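Local coordinates for predicted component of a thermophile-specific DNA repair system, contains a RAMP domain (PDB 4N0L), which probably binds CRISPR RNA as the Csm3 subunit of a type III-A antiviral defence complex and may cleave RNA, at residues G12-R17 with V268-A273; S53-A58 with V172-A177; T180-N185 with G221-L226; A302-Y307 with R328-P333. All coordinates share one frame; numbering follows the deposited sequence.

Contact 1: G12-R17 with V268-A273; sequences GEIRLR and VEFRIA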
# COMPACT_ATOMS: atom_id res chain seq x y z
N GLY A 12 4.31 -9.85 9.07
CA GLY A 12 5.75 -10.04 9.02
C GLY A 12 6.44 -8.84 9.63
O GLY A 12 5.96 -8.28 10.62
N GLU A 13 7.53 -8.39 9.02
CA GLU A 13 8.22 -7.21 9.53
C GLU A 13 9.00 -6.48 8.44
O GLU A 13 9.28 -7.03 7.37
CB GLU A 13 9.17 -7.60 10.67
CG GLU A 13 10.34 -8.46 10.26
CD GLU A 13 11.26 -8.82 11.42
OE1 GLU A 13 12.35 -9.37 11.16
OE2 GLU A 13 10.89 -8.57 12.59
N ILE A 14 9.33 -5.23 8.73
CA ILE A 14 10.16 -4.43 7.85
C ILE A 14 11.59 -4.41 8.37
O ILE A 14 11.83 -4.02 9.51
CB ILE A 14 9.65 -2.98 7.74
CG1 ILE A 14 8.18 -2.96 7.30
CG2 ILE A 14 10.53 -2.17 6.80
CD1 ILE A 14 7.53 -1.60 7.45
N ARG A 15 12.54 -4.84 7.54
CA ARG A 15 13.95 -4.71 7.89
C ARG A 15 14.59 -3.58 7.10
O ARG A 15 14.43 -3.50 5.89
CB ARG A 15 14.71 -6.01 7.62
CG ARG A 15 16.18 -5.91 8.00
CD ARG A 15 16.96 -7.17 7.66
NE ARG A 15 18.39 -6.99 7.95
CZ ARG A 15 19.27 -6.52 7.07
NH1 ARG A 15 18.88 -6.18 5.85
NH2 ARG A 15 20.54 -6.38 7.42
N LEU A 16 15.30 -2.70 7.80
CA LEU A 16 16.06 -1.65 7.13
C LEU A 16 17.39 -2.17 6.62
O LEU A 16 18.18 -2.73 7.38
CB LEU A 16 16.29 -0.47 8.07
CG LEU A 16 15.06 0.37 8.44
CD1 LEU A 16 15.23 0.95 9.83
CD2 LEU A 16 14.83 1.47 7.42
N ARG A 17 17.65 -1.99 5.32
CA ARG A 17 18.94 -2.35 4.75
C ARG A 17 19.94 -1.23 4.99
O ARG A 17 21.15 -1.46 4.97
CB ARG A 17 18.82 -2.64 3.25
CG ARG A 17 17.72 -3.62 2.88
CD ARG A 17 18.01 -4.33 1.56
NE ARG A 17 17.88 -3.45 0.41
CZ ARG A 17 18.88 -2.77 -0.14
NH1 ARG A 17 20.11 -2.88 0.36
NH2 ARG A 17 18.67 -1.99 -1.19
N VAL A 268 14.54 -0.70 2.51
CA VAL A 268 13.83 -1.64 3.36
C VAL A 268 13.51 -2.97 2.69
O VAL A 268 13.48 -3.08 1.46
CB VAL A 268 12.48 -1.06 3.88
CG1 VAL A 268 12.71 0.17 4.75
CG2 VAL A 268 11.54 -0.76 2.71
N GLU A 269 13.28 -3.98 3.52
CA GLU A 269 12.80 -5.28 3.07
C GLU A 269 11.47 -5.56 3.74
O GLU A 269 11.34 -5.39 4.96
CB GLU A 269 13.79 -6.39 3.42
CG GLU A 269 15.17 -6.24 2.82
CD GLU A 269 16.17 -7.19 3.47
OE1 GLU A 269 15.75 -8.02 4.31
OE2 GLU A 269 17.38 -7.10 3.16
N PHE A 270 10.48 -5.99 2.97
CA PHE A 270 9.23 -6.46 3.57
C PHE A 270 9.26 -7.98 3.70
O PHE A 270 9.03 -8.70 2.73
CB PHE A 270 8.03 -6.01 2.74
CG PHE A 270 7.85 -4.53 2.70
CD1 PHE A 270 8.35 -3.78 1.64
CD2 PHE A 270 7.18 -3.87 3.72
CE1 PHE A 270 8.18 -2.41 1.60
CE2 PHE A 270 7.01 -2.49 3.69
CZ PHE A 270 7.52 -1.76 2.63
N ARG A 271 9.54 -8.45 4.91
CA ARG A 271 9.62 -9.89 5.15
C ARG A 271 8.25 -10.38 5.59
O ARG A 271 7.86 -10.21 6.75
CB ARG A 271 10.69 -10.20 6.20
CG ARG A 271 12.10 -9.90 5.73
CD ARG A 271 13.13 -10.10 6.83
NE ARG A 271 14.49 -9.90 6.34
CZ ARG A 271 15.56 -10.57 6.77
NH1 ARG A 271 15.43 -11.47 7.74
NH2 ARG A 271 16.75 -10.32 6.25
N ILE A 272 7.52 -10.98 4.66
CA ILE A 272 6.13 -11.34 4.89
C ILE A 272 6.02 -12.83 5.15
O ILE A 272 6.23 -13.65 4.25
CB ILE A 272 5.25 -10.94 3.70
CG1 ILE A 272 5.37 -9.43 3.45
CG2 ILE A 272 3.81 -11.34 3.94
CD1 ILE A 272 4.77 -8.97 2.14
N ALA A 273 5.68 -13.18 6.38
CA ALA A 273 5.68 -14.57 6.82
C ALA A 273 4.40 -15.31 6.45
O ALA A 273 4.42 -16.52 6.21
CB ALA A 273 5.91 -14.65 8.32
O HOH W 1 20.03 -6.57 3.73

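Contact 2: S53-A58 with V172-A177; sequences SLKGRA and VAFRDA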
# COMPACT_ATOMS: atom_id res chain seq x y z
N SER A 53 1.95 6.79 6.37
CA SER A 53 3.15 7.13 5.60
C SER A 53 3.55 5.99 4.66
O SER A 53 3.91 6.23 3.51
CB SER A 53 4.32 7.47 6.53
OG SER A 53 4.05 8.64 7.28
N LEU A 54 3.48 4.76 5.15
CA LEU A 54 3.77 3.59 4.32
C LEU A 54 2.78 3.51 3.17
O LEU A 54 3.16 3.31 2.02
CB LEU A 54 3.73 2.31 5.15
CG LEU A 54 4.97 1.96 5.97
CD1 LEU A 54 4.65 0.87 6.98
CD2 LEU A 54 6.12 1.54 5.07
N LYS A 55 1.50 3.67 3.49
CA LYS A 55 0.44 3.64 2.49
C LYS A 55 0.63 4.74 1.45
O LYS A 55 0.60 4.48 0.25
CB LYS A 55 -0.92 3.76 3.17
CG LYS A 55 -2.12 3.47 2.27
CD LYS A 55 -3.26 4.40 2.64
CE LYS A 55 -4.40 4.31 1.64
NZ LYS A 55 -5.38 5.40 1.89
N GLY A 56 0.84 5.97 1.92
CA GLY A 56 1.08 7.09 1.04
C GLY A 56 2.25 6.85 0.09
O GLY A 56 2.16 7.12 -1.10
N ARG A 57 3.34 6.33 0.64
CA ARG A 57 4.54 6.06 -0.15
C ARG A 57 4.28 4.96 -1.17
O ARG A 57 4.65 5.10 -2.34
CB ARG A 57 5.71 5.69 0.76
CG ARG A 57 7.01 5.38 0.03
CD ARG A 57 7.54 6.58 -0.73
NE ARG A 57 8.86 6.30 -1.30
CZ ARG A 57 9.41 6.99 -2.29
NH1 ARG A 57 8.75 8.00 -2.85
NH2 ARG A 57 10.61 6.67 -2.75
N ALA A 58 3.65 3.88 -0.73
CA ALA A 58 3.30 2.78 -1.63
C ALA A 58 2.38 3.26 -2.76
O ALA A 58 2.53 2.84 -3.90
CB ALA A 58 2.64 1.65 -0.85
N VAL A 172 -6.83 -1.19 1.41
CA VAL A 172 -5.69 -1.55 2.25
C VAL A 172 -5.48 -0.58 3.40
O VAL A 172 -5.68 0.63 3.27
CB VAL A 172 -4.38 -1.65 1.43
CG1 VAL A 172 -4.46 -2.78 0.42
CG2 VAL A 172 -4.06 -0.32 0.75
N ALA A 173 -5.09 -1.13 4.55
CA ALA A 173 -4.73 -0.33 5.70
C ALA A 173 -3.43 -0.85 6.30
O ALA A 173 -3.27 -2.05 6.52
CB ALA A 173 -5.84 -0.34 6.74
N PHE A 174 -2.49 0.06 6.56
CA PHE A 174 -1.21 -0.29 7.14
C PHE A 174 -1.20 0.01 8.63
O PHE A 174 -1.55 1.12 9.05
CB PHE A 174 -0.07 0.46 6.46
CG PHE A 174 0.23 -0.00 5.06
CD1 PHE A 174 1.38 -0.72 4.79
CD2 PHE A 174 -0.64 0.28 4.02
CE1 PHE A 174 1.66 -1.15 3.50
CE2 PHE A 174 -0.37 -0.14 2.73
CZ PHE A 174 0.79 -0.86 2.47
N ARG A 175 -0.82 -0.97 9.44
CA ARG A 175 -0.67 -0.74 10.87
C ARG A 175 0.60 0.06 11.11
O ARG A 175 1.58 -0.09 10.37
CB ARG A 175 -0.61 -2.07 11.63
CG ARG A 175 -0.84 -1.94 13.12
CD ARG A 175 -1.32 -3.26 13.71
NE ARG A 175 -1.46 -3.19 15.16
CZ ARG A 175 -0.43 -3.25 16.01
NH1 ARG A 175 0.80 -3.35 15.53
NH2 ARG A 175 -0.63 -3.19 17.31
N ASP A 176 0.59 0.91 12.13
CA ASP A 176 1.80 1.62 12.54
C ASP A 176 2.90 0.60 12.81
O ASP A 176 2.69 -0.37 13.55
CB ASP A 176 1.54 2.50 13.76
CG ASP A 176 0.74 3.74 13.44
OD1 ASP A 176 0.58 4.04 12.24
OD2 ASP A 176 0.29 4.43 14.38
N ALA A 177 4.06 0.81 12.20
CA ALA A 177 5.17 -0.13 12.33
C ALA A 177 6.13 0.31 13.42
O ALA A 177 6.90 1.25 13.25
CB ALA A 177 5.90 -0.27 11.00

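Contact 3: T180-N185 with G221-L226; sequences TTYTVN and GSRFGL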
# COMPACT_ATOMS: atom_id res chain seq x y z
N THR A 180 10.45 -4.01 16.81
CA THR A 180 10.20 -5.27 17.49
C THR A 180 11.03 -5.34 18.77
O THR A 180 11.98 -4.57 18.94
CB THR A 180 10.54 -6.48 16.60
OG1 THR A 180 11.95 -6.54 16.37
CG2 THR A 180 9.81 -6.38 15.27
N THR A 181 10.65 -6.24 19.67
CA THR A 181 11.39 -6.44 20.92
C THR A 181 12.86 -6.73 20.65
O THR A 181 13.75 -6.21 21.33
CB THR A 181 10.78 -7.58 21.76
OG1 THR A 181 9.46 -7.20 22.19
CG2 THR A 181 11.63 -7.88 22.98
N TYR A 182 13.12 -7.56 19.64
CA TYR A 182 14.48 -7.85 19.20
C TYR A 182 15.22 -6.57 18.81
O TYR A 182 16.40 -6.40 19.12
CB TYR A 182 14.48 -8.84 18.03
CG TYR A 182 15.78 -8.89 17.27
CD1 TYR A 182 16.86 -9.63 17.75
CD2 TYR A 182 15.93 -8.23 16.06
CE1 TYR A 182 18.05 -9.69 17.05
CE2 TYR A 182 17.12 -8.28 15.35
CZ TYR A 182 18.18 -9.01 15.86
OH TYR A 182 19.37 -9.07 15.16
N THR A 183 14.52 -5.68 18.12
CA THR A 183 15.13 -4.44 17.65
C THR A 183 15.49 -3.54 18.84
O THR A 183 16.54 -2.88 18.83
CB THR A 183 14.19 -3.70 16.68
OG1 THR A 183 14.05 -4.47 15.48
CG2 THR A 183 14.73 -2.33 16.32
N VAL A 184 14.64 -3.52 19.86
CA VAL A 184 14.88 -2.71 21.05
C VAL A 184 15.95 -3.32 21.96
O VAL A 184 16.86 -2.63 22.41
CB VAL A 184 13.59 -2.50 21.86
CG1 VAL A 184 13.88 -1.75 23.15
CG2 VAL A 184 12.56 -1.76 21.02
N ASN A 185 15.82 -4.62 22.22
CA ASN A 185 16.71 -5.31 23.15
C ASN A 185 18.08 -5.65 22.57
O ASN A 185 19.06 -5.79 23.31
CB ASN A 185 16.05 -6.60 23.65
CG ASN A 185 14.89 -6.33 24.60
OD1 ASN A 185 14.52 -5.18 24.83
ND2 ASN A 185 14.32 -7.40 25.14
N GLY A 221 19.54 -2.81 9.94
CA GLY A 221 19.17 -4.10 10.50
C GLY A 221 18.00 -4.02 11.46
O GLY A 221 17.49 -5.04 11.92
N SER A 222 17.58 -2.80 11.77
CA SER A 222 16.43 -2.58 12.64
C SER A 222 15.17 -3.17 12.02
O SER A 222 15.05 -3.24 10.79
CB SER A 222 16.22 -1.09 12.91
OG SER A 222 17.33 -0.54 13.59
N ARG A 223 14.24 -3.59 12.86
CA ARG A 223 13.07 -4.29 12.37
C ARG A 223 11.79 -3.75 12.99
O ARG A 223 11.70 -3.56 14.20
CB ARG A 223 13.22 -5.79 12.63
CG ARG A 223 14.33 -6.43 11.81
CD ARG A 223 14.79 -7.75 12.39
NE ARG A 223 16.04 -8.21 11.80
CZ ARG A 223 16.13 -9.18 10.91
NH1 ARG A 223 15.04 -9.81 10.50
NH2 ARG A 223 17.32 -9.54 10.43
N PHE A 224 10.81 -3.49 12.14
CA PHE A 224 9.54 -2.93 12.56
C PHE A 224 8.41 -3.87 12.18
O PHE A 224 8.40 -4.43 11.08
CB PHE A 224 9.33 -1.53 11.96
CG PHE A 224 10.39 -0.54 12.36
CD1 PHE A 224 11.64 -0.55 11.75
CD2 PHE A 224 10.15 0.40 13.35
CE1 PHE A 224 12.62 0.36 12.11
CE2 PHE A 224 11.12 1.31 13.72
CZ PHE A 224 12.36 1.29 13.10
N GLY A 225 7.47 -4.06 13.10
CA GLY A 225 6.34 -4.96 12.87
C GLY A 225 5.54 -4.59 11.64
O GLY A 225 5.23 -3.42 11.42
N LEU A 226 5.22 -5.59 10.84
CA LEU A 226 4.41 -5.41 9.65
C LEU A 226 3.11 -6.18 9.75
O LEU A 226 3.09 -7.40 9.71
CB LEU A 226 5.18 -5.82 8.40
CG LEU A 226 4.47 -5.57 7.08
CD1 LEU A 226 4.29 -4.08 6.83
CD2 LEU A 226 5.23 -6.20 5.93

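Contact 4: A302-Y307 with R328-P333; sequences ADEVTY and RAYLRP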
# COMPACT_ATOMS: atom_id res chain seq x y z
N ALA A 302 11.97 -16.20 13.56
CA ALA A 302 13.06 -15.52 14.26
C ALA A 302 14.22 -16.48 14.43
O ALA A 302 14.06 -17.54 15.05
CB ALA A 302 12.59 -14.99 15.60
N ASP A 303 15.40 -16.14 13.92
CA ASP A 303 15.87 -14.77 13.69
C ASP A 303 15.44 -14.07 12.39
O ASP A 303 15.84 -12.92 12.16
CB ASP A 303 17.40 -14.76 13.76
CG ASP A 303 17.96 -13.46 14.30
OD1 ASP A 303 17.33 -12.86 15.20
OD2 ASP A 303 19.03 -13.02 13.82
N GLU A 304 14.64 -14.72 11.55
CA GLU A 304 14.34 -14.16 10.24
C GLU A 304 13.15 -13.19 10.28
O GLU A 304 13.16 -12.17 9.59
CB GLU A 304 14.06 -15.28 9.22
CG GLU A 304 15.22 -16.24 8.99
CD GLU A 304 16.44 -15.59 8.33
OE1 GLU A 304 16.36 -14.40 7.93
OE2 GLU A 304 17.49 -16.26 8.23
N VAL A 305 12.13 -13.50 11.07
CA VAL A 305 11.00 -12.59 11.22
C VAL A 305 10.74 -12.39 12.71
O VAL A 305 9.93 -13.09 13.32
CB VAL A 305 9.72 -13.13 10.53
CG1 VAL A 305 8.60 -12.10 10.61
CG2 VAL A 305 10.00 -13.49 9.08
N THR A 306 11.43 -11.41 13.29
CA THR A 306 11.47 -11.23 14.74
C THR A 306 10.14 -10.76 15.33
O THR A 306 9.89 -10.96 16.52
CB THR A 306 12.57 -10.23 15.14
OG1 THR A 306 12.17 -8.90 14.77
CG2 THR A 306 13.87 -10.57 14.44
N TYR A 307 9.30 -10.15 14.51
CA TYR A 307 8.03 -9.60 14.96
C TYR A 307 7.11 -10.68 15.50
O TYR A 307 6.29 -10.42 16.39
CB TYR A 307 7.34 -8.85 13.82
CG TYR A 307 6.05 -8.16 14.21
CD1 TYR A 307 5.99 -7.32 15.32
CD2 TYR A 307 4.89 -8.32 13.46
CE1 TYR A 307 4.81 -6.67 15.67
CE2 TYR A 307 3.71 -7.68 13.80
CZ TYR A 307 3.68 -6.86 14.91
OH TYR A 307 2.50 -6.22 15.25
N ARG A 328 11.13 -21.58 3.36
CA ARG A 328 11.46 -20.23 3.81
C ARG A 328 10.58 -19.82 4.98
O ARG A 328 9.45 -20.28 5.11
CB ARG A 328 11.28 -19.22 2.67
CG ARG A 328 11.98 -19.54 1.37
CD ARG A 328 13.39 -18.96 1.36
NE ARG A 328 13.35 -17.52 1.60
CZ ARG A 328 13.10 -16.61 0.66
NH1 ARG A 328 13.08 -15.32 0.97
NH2 ARG A 328 12.87 -16.99 -0.59
N ALA A 329 11.10 -18.93 5.83
CA ALA A 329 10.33 -18.42 6.95
C ALA A 329 9.45 -17.26 6.49
O ALA A 329 8.43 -16.96 7.10
CB ALA A 329 11.26 -17.98 8.07
N TYR A 330 9.87 -16.62 5.40
CA TYR A 330 9.15 -15.49 4.83
C TYR A 330 9.35 -15.43 3.32
O TYR A 330 10.32 -15.99 2.80
CB TYR A 330 9.61 -14.18 5.48
CG TYR A 330 11.02 -13.76 5.10
CD1 TYR A 330 11.27 -13.02 3.94
CD2 TYR A 330 12.11 -14.12 5.89
CE1 TYR A 330 12.56 -12.65 3.59
CE2 TYR A 330 13.40 -13.75 5.55
CZ TYR A 330 13.62 -13.01 4.40
OH TYR A 330 14.90 -12.64 4.06
N LEU A 331 8.45 -14.75 2.62
CA LEU A 331 8.67 -14.44 1.21
C LEU A 331 8.66 -12.93 1.02
O LEU A 331 7.93 -12.22 1.70
CB LEU A 331 7.62 -15.11 0.33
CG LEU A 331 7.59 -16.64 0.31
CD1 LEU A 331 6.48 -17.16 -0.60
CD2 LEU A 331 8.94 -17.20 -0.11
N ARG A 332 9.48 -12.46 0.09
CA ARG A 332 9.51 -11.05 -0.25
C ARG A 332 8.31 -10.75 -1.16
O ARG A 332 7.76 -11.68 -1.76
CB ARG A 332 10.84 -10.69 -0.92
CG ARG A 332 12.04 -10.83 0.01
CD ARG A 332 12.26 -9.58 0.86
NE ARG A 332 12.59 -8.41 0.05
CZ ARG A 332 13.83 -8.05 -0.27
NH1 ARG A 332 14.04 -6.97 -1.01
NH2 ARG A 332 14.86 -8.77 0.15
N PRO A 333 7.89 -9.47 -1.25
CA PRO A 333 6.72 -9.08 -2.06
C PRO A 333 6.71 -9.69 -3.46
O PRO A 333 5.70 -10.24 -3.88
CB PRO A 333 6.85 -7.56 -2.13
CG PRO A 333 7.50 -7.20 -0.85
CD PRO A 333 8.46 -8.31 -0.53

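Contact 1: G12-R17 with V268-A273
R15 and E269 face each other as a hydrogen-bonded pair of two antiparallel strands, and R15 can be traced outward from the backbone. With CG anti to the backbone N (chi1 -179°) the chain rises extended alongside E269 and R271. CB lies 4.0 Å from E269 OE1, CD sits over one face of the R271 guanidinium at 3.5 Å from R271 NH2, NE passes 4.1 Å from the same R271 NH2, and the tip makes a salt bridge, R15 NH1 to E269 OE2 at 3.2 Å. The other carboxylate oxygen, E269 OE1, is gripped side-on and in plane by NE and NH2 of R271, NE at 3.0 Å. The carboxylate is therefore shared between two arginines, which probably offsets the closeness of their like charges. Facing the other way, I14 CG2 packs on V268 CB at 3.7 Å, I14 CG1 lies beside the F270 ring, and L16 CD2 meets V268 CG1. Reciprocal backbone bonds join E13 with R271 and R15 with E269, E269 N reaching R15 O at 2.7 Å. Strand axes 4.5 Å apart at 157° show antiparallel neighbours, both inside the sheet of the RRM-like RAMP fold, where 7-16 runs between 223-231 and 268-278.

Contact 2: S53-A58 with V172-A177
Both L54 (chi1 -81°) and F174 (chi1 -71°) set CG anti to their own carbonyl carbon, whereas K55 sets its CG anti to the backbone N (chi1 -169°); these choices bring the F174 ring against the first turns of the helix. The arrangement is helix-on-strand packing in the RRM-like RAMP fold: helix 51-69 lies against 172-174, an outermost strand of the sheet within this chain, and the two local axes approach to 8.0 Å. The F174 ring lies between them. On one face of its ring stands the backbone N of K55, displaced toward the rim, while the K55 side chain crosses the ring obliquely with CB 3.6 Å from F174 CD2. CG of the lysine follows along the same ring side, near CD2 and CE2, before the chain bends at chi2 and carries the ammonium group past V172 to a weak hydrogen bond with the carbonyl of F121. Thus the aliphatic half of K55 serves the apolar packing and its charge is taken elsewhere. From strand 223-231 V228 touches F174, and from helix 238-255 L249 does so, placing the ring where helices meet the sheet. Farther along, L54 CD1 makes a looser contact with A177 CB at 4.4 Å. Nearer the backbone, L54 CB lies 3.9 Å from F174 CD1, oblique to the ring.

Contact 3: T180-N185 with G221-L226
S222 touches T183 through carbon atoms, S222 CB lying 3.9 Å from T183 CG2, and its hydroxyl turns to the carbonyl of P219. At R223 the contact becomes polar. Its backbone N donates to T183 OG1 at 2.8 Å, with a bent N-H...O angle of 135°, and its carbonyl O accepts from T180 N at 2.9 Å along a straighter path of 163°. The donor T180 N stands tilted from the carbonyl plane. One strand residue is thus bonded through both its peptide N-H and its C=O, by two residues in the first turn of the helix. T183 has OG1 anti to its carbonyl carbon (chi1 -67°), which turns the hydroxyl onto the strand and brings it 3.2 Å from R223 CB. The extended R223 side chain then runs slantwise past Y182: CD and NE pass the CD2-CE2 side of the ring, NE 3.7 Å from Y182 CE2, with the guanidinium nearly perpendicular to the ring. Turned away from the tyrosine, R223 NH1 makes a salt bridge with E13. Next in sequence, F224 has its CB directed away from the helix, and G225 N meets T180 CG2 at 3.9 Å. T180 is the N-cap residue of helix 181-191, so this helix starts against the beginning of strand 223-231, which in turn pairs with strand 7-16, where L16 packs on F224.

Contact 4: A302-Y307 with R328-P333
Two irregular loops meet here, one following helix 295-300 and the other leading into helix 333-338; both lie in the C-terminal part of the chain. V305 and Y330 carry the apolar contact, V305 CG2 lying 3.7 Å from Y330 CB and then 3.9 Å from Y330 CD2. That methyl is anti to the carbonyl carbon of V305, and it approaches the tyrosine obliquely at the root of the ring. E304 comes across the same tyrosine at about a right angle: its CB is 4.0 Å from CD2 and CE2 of Y330, and the chain bends at chi2 (-66°) to set OE1 in the ring plane at the edge, 3.9 Å from Y330 CE2. The carboxylate is turned 45° from the ring. Its OE1 also makes a salt bridge with R271 on strand 268-278, and Y330 packs against that arginine too, so E304 and Y330 meet over the face of the RRM-like fold's sheet that carries E13 and R271. A backbone bond of L331 to I272 ties the 328-333 loop to the same strand. One residue before the tyrosine, A329 CB reaches E304 CB at 4.1 Å. At the far end R332 occupies the N-cap position of helix 333-338, where its backbone N bonds to E335.

How the contacts relate
Contacts 1, 2 and 3 all reach one antiparallel sheet. Strand 7-16 lies between 268-278 and 223-231, so contacts 1 and 3 sit side by side, centres 10 Å apart; I14 N to F224 O at 2.7 Å is a probable hydrogen bond. Contact 2 meets contact 1 on the sheet face carrying I14, whose CD1 lies 3.8 Å from L54 CD1. On the face of E13, contacts 3 and 4 join contact 1: E13 OE1 salt-bridges R223 NH1 of contact 3 at 2.8 Å, while E13 OE2 is 2.6 Å from T306 OG1 of contact 4, a probable hydrogen bond. The zinc ion lies about 12 Å from the K55 side chain, away from contacts 1, 3 and 4.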